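Local coordinates for protein succinylglutamate desuccinylase (Chromobacterium violaceum, PDB 1YW4) that probably hydrolyses N-succinylglutamate to succinate and glutamate with the help of a bound zinc ion, the last step of arginine breakdown by the succinyltransferase pathway, at residues H172-L177 with L250-L255. Sequence-based numbering, arbitrary orientation.
Sequences HKREQL and LDEDKL
Leu250 lies against the first turn of helix 174-181, its CB 3.7 Å from the carbonyl O of Arg174 and its CD2 3.8 Å from the O of Leu177. CG of Leu250 meets CB of Leu177 at 4.0 Å. That CG stands anti to the backbone N of Leu250 (chi1 177°), which lets CD2 reach the Leu177 carbonyl and CD1 the Arg174 guanidinium; Ala178 and Gln181 also touch this side chain. Leu255 comes in at about a right angle to Leu177, and its CD2 lies 3.6 Å from the O of Leu177 and 4.1 Å from CB of Leu177. Leu177 and Leu255 both also pack on Val188 of strand 187-190. The contact thus joins a helix of the zinc-exopeptidase-like catalytic domain to the loop that leads from helix 230-241 into strand 257-265 of the barrel-sandwich hybrid domain, away from the zinc site. Beside the leucines, Arg174 bends at chi3 (-58°) and carries its guanidinium past CD1 of Leu250 to Glu252. Arg174 NH2 forms a salt bridge to Glu252 OE1 at 3.1 Å, and Arg174 NH1 adds a weak hydrogen bond of 3.3 Å to the same OE1. Toward NH2, OE1 offers its anti lone pair, and it lies 25° out of the guanidinium plane. OE2 forms a salt bridge with Arg329 of the second subunit, so Glu252 links arginines of both chains, which would probably favour its ionised form.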
ATOM      1  N   HIS A 172       8.885  -1.337 -10.823  1.00 46.80           N
ATOM      2  CA  HIS A 172       9.557  -2.597 -10.527  1.00 44.75           C
ATOM      3  C   HIS A 172       9.344  -3.608 -11.650  1.00 44.81           C
ATOM      4  O   HIS A 172       8.212  -3.873 -12.056  1.00 45.31           O
ATOM      5  CB  HIS A 172       9.057  -3.171  -9.197  1.00 42.44           C
ATOM      6  CG  HIS A 172       9.148  -2.210  -8.051  1.00 41.12           C
ATOM      7  ND1 HIS A 172       8.152  -1.300  -7.761  1.00 41.12           N
ATOM      8  CD2 HIS A 172      10.123  -2.004  -7.136  1.00 40.16           C
ATOM      9  CE1 HIS A 172       8.511  -0.578  -6.715  1.00 40.54           C
ATOM     10  NE2 HIS A 172       9.703  -0.984  -6.316  1.00 39.25           N
ATOM     11  N   LYS A 173      10.437  -4.171 -12.154  1.00 45.20           N
ATOM     12  CA  LYS A 173      10.361  -5.141 -13.241  1.00 44.80           C
ATOM     13  C   LYS A 173       9.928  -6.505 -12.721  1.00 44.34           C
ATOM     14  O   LYS A 173      10.628  -7.129 -11.926  1.00 44.52           O
ATOM     15  CB  LYS A 173      11.720  -5.249 -13.941  1.00 45.73           C
ATOM     16  CG  LYS A 173      11.689  -6.006 -15.258  1.00 46.75           C
ATOM     17  CD  LYS A 173      13.025  -5.893 -15.975  1.00 47.85           C
ATOM     18  CE  LYS A 173      12.945  -6.438 -17.395  1.00 49.92           C
ATOM     19  NZ  LYS A 173      14.214  -6.204 -18.154  1.00 49.87           N
ATOM     20  N   ARG A 174       8.770  -6.968 -13.178  1.00 44.02           N
ATOM     21  CA  ARG A 174       8.249  -8.254 -12.736  1.00 42.84           C
ATOM     22  C   ARG A 174       8.907  -9.447 -13.414  1.00 40.33           C
ATOM     23  O   ARG A 174       8.747 -10.585 -12.973  1.00 39.07           O
ATOM     24  CB  ARG A 174       6.732  -8.292 -12.926  1.00 45.20           C
ATOM     25  CG  ARG A 174       6.246  -7.731 -14.246  1.00 46.90           C
ATOM     26  CD  ARG A 174       4.775  -7.395 -14.136  1.00 48.39           C
ATOM     27  NE  ARG A 174       3.986  -8.570 -13.770  1.00 48.89           N
ATOM     28  CZ  ARG A 174       2.860  -8.521 -13.067  1.00 49.45           C
ATOM     29  NH1 ARG A 174       2.393  -7.352 -12.647  1.00 48.02           N
ATOM     30  NH2 ARG A 174       2.198  -9.638 -12.788  1.00 49.18           N
ATOM     31  N   GLU A 175       9.655  -9.188 -14.480  1.00 39.15           N
ATOM     32  CA  GLU A 175      10.352 -10.256 -15.185  1.00 37.85           C
ATOM     33  C   GLU A 175      11.429 -10.796 -14.230  1.00 36.39           C
ATOM     34  O   GLU A 175      11.692 -11.998 -14.181  1.00 35.99           O
ATOM     35  CB  GLU A 175      10.996  -9.702 -16.459  1.00 40.40           C
ATOM     36  CG  GLU A 175      11.129 -10.713 -17.584  1.00 45.02           C
ATOM     37  CD  GLU A 175      11.922 -11.928 -17.177  1.00 46.09           C
ATOM     38  OE1 GLU A 175      13.122 -11.774 -16.868  1.00 47.03           O
ATOM     39  OE2 GLU A 175      11.343 -13.038 -17.164  1.00 49.07           O
ATOM     40  N   GLN A 176      12.043  -9.897 -13.464  1.00 33.42           N
ATOM     41  CA  GLN A 176      13.070 -10.290 -12.507  1.00 31.35           C
ATOM     42  C   GLN A 176      12.431 -10.902 -11.266  1.00 29.61           C
ATOM     43  O   GLN A 176      12.988 -11.814 -10.655  1.00 29.14           O
ATOM     44  CB  GLN A 176      13.935  -9.089 -12.123  1.00 30.38           C
ATOM     45  CG  GLN A 176      15.045  -8.805 -13.125  1.00 31.41           C
ATOM     46  CD  GLN A 176      16.062  -9.933 -13.184  1.00 31.95           C
ATOM     47  OE1 GLN A 176      16.732 -10.233 -12.190  1.00 32.56           O
ATOM     48  NE2 GLN A 176      16.180 -10.568 -14.347  1.00 31.15           N
ATOM     49  N   LEU A 177      11.263 -10.395 -10.891  1.00 28.03           N
ATOM     50  CA  LEU A 177      10.556 -10.932  -9.739  1.00 29.07           C
ATOM     51  C   LEU A 177      10.229 -12.387 -10.035  1.00 28.14           C
ATOM     52  O   LEU A 177      10.223 -13.233  -9.141  1.00 28.99           O
ATOM     53  CB  LEU A 177       9.265 -10.148  -9.487  1.00 28.70           C
ATOM     54  CG  LEU A 177       9.454  -8.760  -8.880  1.00 29.72           C
ATOM     55  CD1 LEU A 177       8.115  -8.043  -8.766  1.00 28.43           C
ATOM     56  CD2 LEU A 177      10.102  -8.904  -7.514  1.00 30.19           C
ATOM     57  N   LEU A 250       5.411 -14.729 -13.827  1.00 51.96           N
ATOM     58  CA  LEU A 250       5.434 -14.396 -12.405  1.00 51.56           C
ATOM     59  C   LEU A 250       4.036 -14.342 -11.800  1.00 52.26           C
ATOM     60  O   LEU A 250       3.267 -13.422 -12.076  1.00 53.45           O
ATOM     61  CB  LEU A 250       6.147 -13.050 -12.198  1.00 51.09           C
ATOM     62  CG  LEU A 250       6.258 -12.401 -10.809  1.00 49.10           C
ATOM     63  CD1 LEU A 250       5.015 -11.601 -10.506  1.00 48.36           C
ATOM     64  CD2 LEU A 250       6.505 -13.461  -9.753  1.00 48.35           C
ATOM     65  N   ASP A 251       3.712 -15.334 -10.978  1.00 51.95           N
ATOM     66  CA  ASP A 251       2.412 -15.384 -10.320  1.00 51.97           C
ATOM     67  C   ASP A 251       2.501 -14.590  -9.024  1.00 50.49           C
ATOM     68  O   ASP A 251       2.790 -15.140  -7.960  1.00 49.12           O
ATOM     69  CB  ASP A 251       2.017 -16.833 -10.024  1.00 54.27           C
ATOM     70  CG  ASP A 251       0.705 -16.935  -9.267  1.00 56.46           C
ATOM     71  OD1 ASP A 251      -0.282 -16.294  -9.693  1.00 57.08           O
ATOM     72  OD2 ASP A 251       0.660 -17.662  -8.251  1.00 57.80           O
ATOM     73  N   GLU A 252       2.247 -13.290  -9.128  1.00 49.57           N
ATOM     74  CA  GLU A 252       2.319 -12.398  -7.982  1.00 49.96           C
ATOM     75  C   GLU A 252       1.499 -12.860  -6.784  1.00 49.51           C
ATOM     76  O   GLU A 252       1.681 -12.358  -5.676  1.00 48.72           O
ATOM     77  CB  GLU A 252       1.903 -10.982  -8.393  1.00 50.73           C
ATOM     78  CG  GLU A 252       0.471 -10.840  -8.861  1.00 51.90           C
ATOM     79  CD  GLU A 252       0.130  -9.405  -9.237  1.00 52.77           C
ATOM     80  OE1 GLU A 252       0.688  -8.899 -10.232  1.00 52.32           O
ATOM     81  OE2 GLU A 252      -0.693  -8.779  -8.534  1.00 54.42           O
ATOM     82  N   ASP A 253       0.605 -13.821  -7.000  1.00 49.92           N
ATOM     83  CA  ASP A 253      -0.226 -14.338  -5.915  1.00 49.08           C
ATOM     84  C   ASP A 253       0.552 -15.336  -5.062  1.00 47.13           C
ATOM     85  O   ASP A 253       0.050 -15.828  -4.051  1.00 48.13           O
ATOM     86  CB  ASP A 253      -1.484 -15.011  -6.473  1.00 50.36           C
ATOM     87  CG  ASP A 253      -2.378 -14.046  -7.229  1.00 52.22           C
ATOM     88  OD1 ASP A 253      -2.736 -12.994  -6.655  1.00 52.70           O
ATOM     89  OD2 ASP A 253      -2.725 -14.343  -8.395  1.00 52.43           O
ATOM     90  N   LYS A 254       1.781 -15.627  -5.472  1.00 44.22           N
ATOM     91  CA  LYS A 254       2.626 -16.564  -4.741  1.00 41.41           C
ATOM     92  C   LYS A 254       3.845 -15.866  -4.138  1.00 38.56           C
ATOM     93  O   LYS A 254       4.482 -16.390  -3.224  1.00 38.72           O
ATOM     94  CB  LYS A 254       3.085 -17.692  -5.672  1.00 41.28           C
ATOM     95  CG  LYS A 254       3.976 -18.720  -4.998  1.00 43.71           C
ATOM     96  CD  LYS A 254       4.367 -19.828  -5.957  1.00 45.03           C
ATOM     97  CE  LYS A 254       5.174 -20.899  -5.246  1.00 44.67           C
ATOM     98  NZ  LYS A 254       4.415 -21.487  -4.108  1.00 43.85           N
ATOM     99  N   LEU A 255       4.164 -14.682  -4.648  1.00 35.01           N
ATOM    100  CA  LEU A 255       5.314 -13.930  -4.152  1.00 31.04           C
ATOM    101  C   LEU A 255       4.858 -12.683  -3.406  1.00 27.93           C
ATOM    102  O   LEU A 255       4.633 -11.638  -4.002  1.00 28.83           O
ATOM    103  CB  LEU A 255       6.229 -13.526  -5.312  1.00 29.36           C
ATOM    104  CG  LEU A 255       7.550 -12.829  -4.970  1.00 30.40           C
ATOM    105  CD1 LEU A 255       8.460 -13.780  -4.203  1.00 30.04           C
ATOM    106  CD2 LEU A 255       8.228 -12.379  -6.251  1.00 28.94           C
TER